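Dihydrodipicolinate synthase family protein (Sinorhizobium meliloti, PDB 4DNH) is of unknown function but folds as a TIM barrel and may be an enzyme related to dihydrodipicolinate synthase. Local coordinates at residues G255-Y260 with A274-F279; R177-V182 with A224-I229; L91-A96 with T121-P126. All blocks are in the same frame, centred on the assembly; numbering follows the deposited sequence.

Contact 1: residues G255-Y260 with A274-F279; sequences GDDFNY and ALLGIF. With GOL (glycerol), chain B.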
loop_
_atom_site.group_PDB
_atom_site.type_symbol
_atom_site.label_atom_id
_atom_site.label_comp_id
_atom_site.label_asym_id
_atom_site.label_seq_id
_atom_site.Cartn_x
_atom_site.Cartn_y
_atom_site.Cartn_z
ATOM N N GLY A 255 -2.528 4.794 -6.743
ATOM C CA GLY A 255 -2.453 4.603 -5.311
ATOM C C GLY A 255 -3.863 4.717 -4.817
ATOM O O GLY A 255 -4.121 4.672 -3.622
ATOM N N ASP A 256 -4.769 4.842 -5.779
ATOM C CA ASP A 256 -6.180 5.052 -5.536
ATOM C C ASP A 256 -6.878 3.715 -5.300
ATOM O O ASP A 256 -7.299 3.044 -6.250
ATOM C CB ASP A 256 -6.780 5.790 -6.737
ATOM C CG ASP A 256 -8.148 6.369 -6.461
ATOM O OD1 ASP A 256 -8.954 5.691 -5.799
ATOM O OD2 ASP A 256 -8.423 7.501 -6.937
ATOM N N ASP A 257 -7.007 3.341 -4.030
ATOM C CA ASP A 257 -7.702 2.101 -3.654
ATOM C C ASP A 257 -9.235 2.171 -3.774
ATOM O O ASP A 257 -9.923 1.179 -3.512
ATOM C CB ASP A 257 -7.303 1.675 -2.232
ATOM C CG ASP A 257 -5.785 1.491 -2.062
ATOM O OD1 ASP A 257 -5.259 0.412 -2.420
ATOM O OD2 ASP A 257 -5.126 2.420 -1.541
ATOM N N PHE A 258 -9.772 3.328 -4.168
ATOM C CA PHE A 258 -11.213 3.464 -4.425
ATOM C C PHE A 258 -11.570 3.217 -5.886
ATOM O O PHE A 258 -12.694 2.814 -6.197
ATOM C CB PHE A 258 -11.691 4.858 -4.039
ATOM C CG PHE A 258 -12.239 4.953 -2.654
ATOM C CD1 PHE A 258 -11.399 4.855 -1.551
ATOM C CD2 PHE A 258 -13.599 5.176 -2.450
ATOM C CE1 PHE A 258 -11.903 4.949 -0.266
ATOM C CE2 PHE A 258 -14.115 5.278 -1.166
ATOM C CZ PHE A 258 -13.262 5.162 -0.075
ATOM N N ASN A 259 -10.595 3.439 -6.770
ATOM C CA ASN A 259 -10.821 3.550 -8.213
ATOM C C ASN A 259 -9.870 2.785 -9.129
ATOM O O ASN A 259 -9.893 2.981 -10.351
ATOM C CB ASN A 259 -10.780 5.017 -8.571
ATOM C CG ASN A 259 -11.928 5.766 -7.953
ATOM O OD1 ASN A 259 -13.083 5.408 -8.166
ATOM N ND2 ASN A 259 -11.623 6.774 -7.142
ATOM N N TYR A 260 -9.059 1.910 -8.534
ATOM C CA TYR A 260 -8.034 1.131 -9.231
ATOM C C TYR A 260 -8.479 0.372 -10.496
ATOM O O TYR A 260 -7.770 0.385 -11.508
ATOM C CB TYR A 260 -7.341 0.177 -8.250
ATOM C CG TYR A 260 -8.263 -0.772 -7.505
ATOM C CD1 TYR A 260 -8.952 -0.363 -6.359
ATOM C CD2 TYR A 260 -8.428 -2.094 -7.935
ATOM C CE1 TYR A 260 -9.794 -1.235 -5.679
ATOM C CE2 TYR A 260 -9.267 -2.975 -7.265
ATOM C CZ TYR A 260 -9.953 -2.544 -6.135
ATOM O OH TYR A 260 -10.791 -3.430 -5.465
ATOM N N ALA A 274 0.162 0.178 -11.183
ATOM C CA ALA A 274 -0.402 -0.041 -9.855
ATOM C C ALA A 274 0.618 -0.215 -8.749
ATOM O O ALA A 274 1.587 -0.944 -8.886
ATOM C CB ALA A 274 -1.351 -1.226 -9.872
ATOM N N LEU A 275 0.375 0.473 -7.646
ATOM C CA LEU A 275 1.146 0.320 -6.427
ATOM C C LEU A 275 0.135 0.580 -5.307
ATOM O O LEU A 275 -0.090 1.722 -4.871
ATOM C CB LEU A 275 2.311 1.308 -6.413
ATOM C CG LEU A 275 3.476 1.058 -5.455
ATOM C CD1 LEU A 275 4.557 2.076 -5.781
ATOM C CD2 LEU A 275 3.037 1.168 -3.993
ATOM N N LEU A 276 -0.481 -0.510 -4.868
ATOM C CA LEU A 276 -1.698 -0.454 -4.075
ATOM C C LEU A 276 -1.617 -1.290 -2.810
ATOM O O LEU A 276 -1.177 -2.445 -2.840
ATOM C CB LEU A 276 -2.869 -0.973 -4.918
ATOM C CG LEU A 276 -3.365 -0.080 -6.051
ATOM C CD1 LEU A 276 -4.165 -0.906 -7.048
ATOM C CD2 LEU A 276 -4.202 1.060 -5.500
ATOM N N GLY A 277 -2.078 -0.713 -1.701
ATOM C CA GLY A 277 -2.298 -1.474 -0.472
ATOM C C GLY A 277 -3.433 -2.483 -0.626
ATOM O O GLY A 277 -3.416 -3.520 0.021
ATOM N N ILE A 278 -4.416 -2.201 -1.488
ATOM C CA ILE A 278 -5.506 -3.161 -1.695
ATOM C C ILE A 278 -5.015 -4.451 -2.382
ATOM O O ILE A 278 -5.553 -5.531 -2.142
ATOM C CB ILE A 278 -6.757 -2.537 -2.397
ATOM C CG1 ILE A 278 -7.911 -3.548 -2.516
ATOM C CG2 ILE A 278 -6.421 -1.997 -3.782
ATOM C CD1 ILE A 278 -8.543 -3.947 -1.202
ATOM N N PHE A 279 -3.985 -4.343 -3.215
ATOM C CA PHE A 279 -3.445 -5.514 -3.901
ATOM C C PHE A 279 -2.816 -6.524 -2.954
ATOM O O PHE A 279 -2.701 -7.702 -3.275
ATOM C CB PHE A 279 -2.482 -5.091 -4.998
ATOM C CG PHE A 279 -3.170 -4.774 -6.294
ATOM C CD1 PHE A 279 -4.560 -4.695 -6.352
ATOM C CD2 PHE A 279 -2.437 -4.525 -7.435
ATOM C CE1 PHE A 279 -5.202 -4.407 -7.528
ATOM C CE2 PHE A 279 -3.072 -4.231 -8.622
ATOM C CZ PHE A 279 -4.460 -4.174 -8.673
HETATM C C1 GOL B . -1.677 4.767 0.616
HETATM O O1 GOL B . -0.351 4.857 0.089
HETATM C C2 GOL B . -2.531 3.957 -0.346
HETATM O O2 GOL B . -2.478 4.545 -1.663
HETATM C C3 GOL B . -2.041 2.513 -0.366
HETATM O O3 GOL B . -2.581 1.845 -1.514
#
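Asp257 sets CG beside its backbone N and anti to its carbonyl carbon (chi1 -57°), bringing its carboxylate to Ile278, while Tyr260 holds CG between backbone N and carbonyl carbon (chi1 56°), which turns one face of its ring to Ile278 CG2 and brings CB against Leu276. The setting is the C-terminal mouth of a TIM barrel: 255-260 is the loop after the seventh strand, and 274-279 runs from the eighth strand into a short helix. Ile278 N donates to Asp257 OD1 (2.9 Å, N-H...O angle 150°), coming in from above the carboxylate plane. The other oxygen, Asp257 OD2, accepts from glycerol O3 (2.6 Å). A leucine here would probably leave Ile278 N without its acceptor and glycerol O3 without one of its protein partners. The ligand, probably taken from the crystallisation liquor, also reaches Ser232 and Lys230, so the polar groups of this mouth can hold a small polyol. Beside the polar bonds lies an apolar group. Ile278 CG2 sits over one face of the Tyr260 ring, 4.1 Å from its centroid, as a CH-pi contact; Leu276 CD1 touches Tyr260 CB at 3.6 Å and lies over the centre of the Phe279 ring. The other branch, Leu276 CD2, is 3.7 Å from Gly255 C. The phenol oxygen of Tyr260 is hydrogen-bonded to Thr308. Glycerol O2 gives its proton to Gly255 O, and Gly277 N donates to glycerol O3 at 2.6 Å.

Contact 2: residues R177-V182 with A224-I229; sequences RVLSQV and AKVDGI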
loop_
_atom_site.group_PDB
_atom_site.type_symbol
_atom_site.label_atom_id
_atom_site.label_comp_id
_atom_site.label_asym_id
_atom_site.label_seq_id
_atom_site.Cartn_x
_atom_site.Cartn_y
_atom_site.Cartn_z
ATOM N N ARG A 177 18.314 18.095 -5.439
ATOM C CA ARG A 177 19.516 17.450 -4.929
ATOM C C ARG A 177 19.318 15.943 -4.795
ATOM O O ARG A 177 20.118 15.160 -5.305
ATOM C CB ARG A 177 20.013 18.072 -3.618
ATOM C CG ARG A 177 21.475 17.715 -3.319
ATOM C CD ARG A 177 22.217 18.814 -2.570
ATOM N NE ARG A 177 22.308 20.048 -3.352
ATOM C CZ ARG A 177 22.665 21.238 -2.864
ATOM N NH1 ARG A 177 22.970 21.376 -1.578
ATOM N NH2 ARG A 177 22.715 22.299 -3.667
ATOM N N VAL A 178 18.238 15.549 -4.132
ATOM C CA VAL A 178 17.915 14.142 -3.941
ATOM C C VAL A 178 17.957 13.363 -5.263
ATOM O O VAL A 178 18.701 12.380 -5.372
ATOM C CB VAL A 178 16.561 13.953 -3.211
ATOM C CG1 VAL A 178 16.141 12.489 -3.212
ATOM C CG2 VAL A 178 16.646 14.463 -1.776
ATOM N N LEU A 179 17.206 13.821 -6.265
ATOM C CA LEU A 179 17.076 13.078 -7.523
ATOM C C LEU A 179 18.320 13.068 -8.399
ATOM O O LEU A 179 18.543 12.112 -9.134
ATOM C CB LEU A 179 15.875 13.550 -8.341
ATOM C CG LEU A 179 14.492 13.119 -7.859
ATOM C CD1 LEU A 179 13.411 13.883 -8.615
ATOM C CD2 LEU A 179 14.303 11.611 -8.007
ATOM N N SER A 180 19.125 14.125 -8.335
ATOM C CA SER A 180 20.387 14.132 -9.069
ATOM C C SER A 180 21.413 13.219 -8.402
ATOM O O SER A 180 22.415 12.859 -9.018
ATOM C CB SER A 180 20.942 15.552 -9.221
ATOM O OG SER A 180 21.368 16.062 -7.973
ATOM N N GLN A 181 21.152 12.833 -7.152
ATOM C CA GLN A 181 22.076 11.983 -6.407
ATOM C C GLN A 181 21.640 10.523 -6.214
ATOM O O GLN A 181 22.403 9.714 -5.681
ATOM C CB GLN A 181 22.431 12.622 -5.071
ATOM C CG GLN A 181 23.538 13.652 -5.193
ATOM C CD GLN A 181 24.171 13.981 -3.858
ATOM O OE1 GLN A 181 24.577 13.086 -3.112
ATOM N NE2 GLN A 181 24.259 15.274 -3.549
ATOM N N VAL A 182 20.428 10.175 -6.643
ATOM C CA VAL A 182 19.997 8.773 -6.607
ATOM C C VAL A 182 20.821 8.030 -7.649
ATOM O O VAL A 182 21.329 8.643 -8.583
ATOM C CB VAL A 182 18.491 8.588 -6.914
ATOM C CG1 VAL A 182 17.994 7.250 -6.388
ATOM C CG2 VAL A 182 17.671 9.681 -6.273
ATOM N N ALA A 224 14.612 11.161 -16.448
ATOM C CA ALA A 224 15.466 9.961 -16.525
ATOM C C ALA A 224 15.667 9.300 -15.154
ATOM O O ALA A 224 15.792 8.082 -15.056
ATOM C CB ALA A 224 16.809 10.292 -17.163
ATOM N N LYS A 225 15.685 10.114 -14.104
ATOM C CA LYS A 225 15.816 9.625 -12.739
ATOM C C LYS A 225 14.497 9.225 -12.077
ATOM O O LYS A 225 14.481 8.888 -10.896
ATOM C CB LYS A 225 16.549 10.649 -11.868
ATOM C CG LYS A 225 17.867 10.145 -11.309
ATOM C CD LYS A 225 19.023 10.276 -12.286
ATOM C CE LYS A 225 20.321 9.786 -11.653
ATOM N NZ LYS A 225 20.611 10.483 -10.367
ATOM N N VAL A 226 13.398 9.260 -12.833
ATOM C CA VAL A 226 12.068 8.969 -12.279
ATOM C C VAL A 226 11.348 7.888 -13.087
ATOM O O VAL A 226 10.876 8.141 -14.195
ATOM C CB VAL A 226 11.205 10.256 -12.166
ATOM C CG1 VAL A 226 9.768 9.937 -11.768
ATOM C CG2 VAL A 226 11.814 11.226 -11.159
ATOM N N ASP A 227 11.275 6.685 -12.526
ATOM C CA ASP A 227 10.538 5.580 -13.140
ATOM C C ASP A 227 9.038 5.863 -13.121
ATOM O O ASP A 227 8.346 5.606 -14.107
ATOM C CB ASP A 227 10.855 4.259 -12.430
ATOM C CG ASP A 227 10.051 3.072 -12.977
ATOM O OD1 ASP A 227 10.391 2.551 -14.066
ATOM O OD2 ASP A 227 9.092 2.639 -12.297
ATOM N N GLY A 228 8.541 6.415 -12.011
ATOM C CA GLY A 228 7.122 6.759 -11.916
ATOM C C GLY A 228 6.679 7.625 -10.748
ATOM O O GLY A 228 7.492 8.033 -9.917
ATOM N N ILE A 229 5.384 7.922 -10.702
ATOM C CA ILE A 229 4.786 8.619 -9.556
ATOM C C ILE A 229 3.591 7.822 -9.050
ATOM O O ILE A 229 2.779 7.338 -9.853
ATOM C CB ILE A 229 4.414 10.107 -9.858
ATOM C CG1 ILE A 229 3.411 10.640 -8.847
ATOM C CG2 ILE A 229 3.829 10.286 -11.252
ATOM C CD1 ILE A 229 3.482 12.134 -8.645
#
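The last turn of helix 168-181 passes close to the chain entering strand 226-232; Leu179 CA and Lys225 CA, 6.4 Å apart, are the nearest pair of CA atoms. Across that space the main link is a single lysine. The side chain of Lys225 is bent at chi2 (83°) and again at chi4 (-55°), and the two bends curl it round the carbonyl oxygen of Leu179: CG comes within 3.0 Å of Leu179 O, and NZ donates to that same oxygen at 2.9 Å. The ammonium also donates to Val182 O (2.7 Å) and, more weakly, to Ser180 O. The Leu179 carbonyl is met at a C=O...N angle of 145°, with the donor slightly tilted from the carbonyl plane. Three main-chain oxygens near the end of a helix are thus gathered round one ammonium, where the negative pole of the helix would probably favour a positive charge. In the TIM barrel this is the N-terminal end of the strands: the helix leads into the fifth strand, 186-191, and Lys225 stands just before the sixth. Next to the polar link lies an apolar one, in which both Leu179 CD1 and Leu179 CD2 approach Val226 CG2 at 4.0 Å. Leu179 also rests on Val186 and Ile188 of the fifth strand and on Val218 of helix 208-221, while Val226 packs against Leu219 of that same helix. Val182 touches Glu147 of helix 132-148, and Lys225 CE lies 3.4 Å from Val182 O.

Contact 3: residues L91-A96 with T121-P126; sequences LGWPEA and TDHLAP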
loop_
_atom_site.group_PDB
_atom_site.type_symbol
_atom_site.label_atom_id
_atom_site.label_comp_id
_atom_site.label_asym_id
_atom_site.label_seq_id
_atom_site.Cartn_x
_atom_site.Cartn_y
_atom_site.Cartn_z
ATOM N N LEU A 91 5.728 1.940 12.508
ATOM C CA LEU A 91 6.957 1.308 12.058
ATOM C C LEU A 91 8.062 2.344 11.946
ATOM O O LEU A 91 8.095 3.106 10.999
ATOM C CB LEU A 91 6.733 0.597 10.720
ATOM C CG LEU A 91 7.900 -0.292 10.264
ATOM C CD1 LEU A 91 7.863 -1.607 11.007
ATOM C CD2 LEU A 91 7.894 -0.550 8.769
ATOM N N GLY A 92 8.957 2.396 12.924
ATOM C CA GLY A 92 10.051 3.362 12.875
ATOM C C GLY A 92 11.032 3.055 11.747
ATOM O O GLY A 92 10.961 1.995 11.093
ATOM N N TRP A 93 11.951 3.983 11.517
ATOM C CA TRP A 93 13.003 3.792 10.535
ATOM C C TRP A 93 13.862 2.573 10.819
ATOM O O TRP A 93 14.101 1.788 9.918
ATOM C CB TRP A 93 13.824 5.066 10.384
ATOM C CG TRP A 93 15.106 4.904 9.597
ATOM C CD1 TRP A 93 16.379 5.293 9.981
ATOM C CD2 TRP A 93 15.280 4.313 8.254
ATOM N NE1 TRP A 93 17.299 4.990 9.015
ATOM C CE2 TRP A 93 16.713 4.400 7.957
ATOM C CE3 TRP A 93 14.428 3.730 7.316
ATOM C CZ2 TRP A 93 17.251 3.928 6.764
ATOM C CZ3 TRP A 93 14.982 3.250 6.122
ATOM C CH2 TRP A 93 16.362 3.351 5.854
ATOM N N PRO A 94 14.319 2.376 12.075
ATOM C CA PRO A 94 15.160 1.185 12.329
ATOM C C PRO A 94 14.529 -0.144 11.884
ATOM O O PRO A 94 15.185 -0.970 11.238
ATOM C CB PRO A 94 15.345 1.216 13.854
ATOM C CG PRO A 94 15.307 2.672 14.180
ATOM C CD PRO A 94 14.235 3.236 13.277
ATOM N N GLU A 95 13.262 -0.330 12.227
ATOM C CA GLU A 95 12.515 -1.514 11.843
ATOM C C GLU A 95 12.222 -1.543 10.338
ATOM O O GLU A 95 12.193 -2.609 9.740
ATOM C CB GLU A 95 11.208 -1.570 12.618
ATOM C CG GLU A 95 11.382 -1.770 14.113
ATOM C CD GLU A 95 11.769 -0.499 14.863
ATOM O OE1 GLU A 95 11.313 0.619 14.503
ATOM O OE2 GLU A 95 12.537 -0.632 15.838
ATOM N N ALA A 96 12.012 -0.368 9.746
ATOM C CA ALA A 96 11.799 -0.230 8.308
ATOM C C ALA A 96 13.058 -0.609 7.514
ATOM O O ALA A 96 12.975 -1.336 6.527
ATOM C CB ALA A 96 11.339 1.180 7.959
ATOM N N THR A 121 12.222 10.353 5.317
ATOM C CA THR A 121 12.754 11.287 6.283
ATOM C C THR A 121 12.283 10.905 7.703
ATOM O O THR A 121 12.686 11.519 8.692
ATOM C CB THR A 121 12.309 12.704 5.871
ATOM O OG1 THR A 121 13.419 13.395 5.277
ATOM C CG2 THR A 121 11.747 13.496 7.044
ATOM N N ASP A 122 11.460 9.860 7.783
ATOM C CA ASP A 122 10.762 9.472 9.021
ATOM C C ASP A 122 11.586 9.340 10.320
ATOM O O ASP A 122 11.010 9.235 11.400
ATOM C CB ASP A 122 9.868 8.236 8.803
ATOM C CG ASP A 122 10.569 7.116 8.037
ATOM O OD1 ASP A 122 11.269 7.385 7.037
ATOM O OD2 ASP A 122 10.393 5.946 8.425
ATOM N N HIS A 123 12.918 9.366 10.235
ATOM C CA HIS A 123 13.731 9.382 11.458
ATOM C C HIS A 123 13.967 10.781 11.988
ATOM O O HIS A 123 14.677 10.968 12.976
ATOM C CB HIS A 123 15.050 8.644 11.252
ATOM C CG HIS A 123 15.965 9.309 10.268
ATOM N ND1 HIS A 123 15.807 9.186 8.943
ATOM C CD2 HIS A 123 17.068 10.132 10.458
ATOM C CE1 HIS A 123 16.757 9.890 8.313
ATOM N NE2 HIS A 123 17.528 10.470 9.243
ATOM N N LEU A 124 13.369 11.773 11.337
ATOM C CA LEU A 124 13.575 13.176 11.677
ATOM C C LEU A 124 12.265 13.855 12.074
ATOM O O LEU A 124 11.334 13.952 11.268
ATOM C CB LEU A 124 14.213 13.914 10.501
ATOM C CG LEU A 124 14.487 15.412 10.634
ATOM C CD1 LEU A 124 15.430 15.688 11.799
ATOM C CD2 LEU A 124 15.061 15.956 9.329
ATOM N N ALA A 125 12.217 14.325 13.321
ATOM C CA ALA A 125 11.038 14.975 13.887
ATOM C C ALA A 125 10.830 16.341 13.239
ATOM O O ALA A 125 11.775 17.131 13.167
ATOM C CB ALA A 125 11.199 15.119 15.398
ATOM N N PRO A 126 9.608 16.611 12.727
ATOM C CA PRO A 126 9.263 17.973 12.281
ATOM C C PRO A 126 9.559 18.968 13.395
ATOM O O PRO A 126 9.177 18.736 14.543
ATOM C CB PRO A 126 7.755 17.891 12.025
ATOM C CG PRO A 126 7.515 16.456 11.675
ATOM C CD PRO A 126 8.538 15.637 12.424
#
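Trp93 and His123 lie side by side and point the same way, although they reach that position through different first torsions. Trp93 extends CG opposite its backbone N (chi1 168°), which carries the indole out from the start of its helix. His123 tucks CG between backbone N and carbonyl carbon (chi1 66°), and the imidazole folds alongside. His123 CB meets the indole at Trp93 CD1 (3.8 Å) and the Trp93 methylene, CB, at 3.9 Å. His123 ND1 lies over one face of the indole, but the imidazole and the five-membered ring are turned by 36° with centroids 5.1 Å apart, an oblique pairing. Asp122 OD2 approaches Trp93 CB at 4.0 Å by simple proximity; the true mate of that oxygen is Arg87 in a salt bridge. Gln142 NE2 is hydrogen-bonded to both Asp122 OD1 and His123 ND1, and so helps fix the rotation of the carboxylate and imidazole. Asp122 and His123 are the central pair of a type I turn closed by Leu124 N to Thr121 O (2.7 Å). In the TIM barrel the contact joins the beginning of helix 93-108 to the loop that leaves the third strand, 115-119, and Trp93 reaches past that loop onto Gln142 and Ala145 of helix 132-148.

The three contacts sample one barrel at different depths. Contact 1 is buried, its centre about 7 Å from the centre of the chain, whereas contacts 2 and 3 lie further out, about 21 Å and 18 Å by the same measure, the former partly buried and the latter at the surface. Contacts 1 and 2 both reach the barrel sheet, at opposite ends of its strands; contacts 2 and 3 both have helix 132-148 as a neighbour. Chemistry follows place: a carboxylate is shared between a backbone amide and a bound glycerol at the mouth, an ammonium meets backbone carbonyls at the base, and the surface pairing relies on van der Waals touch, with no hydrogen bond across it.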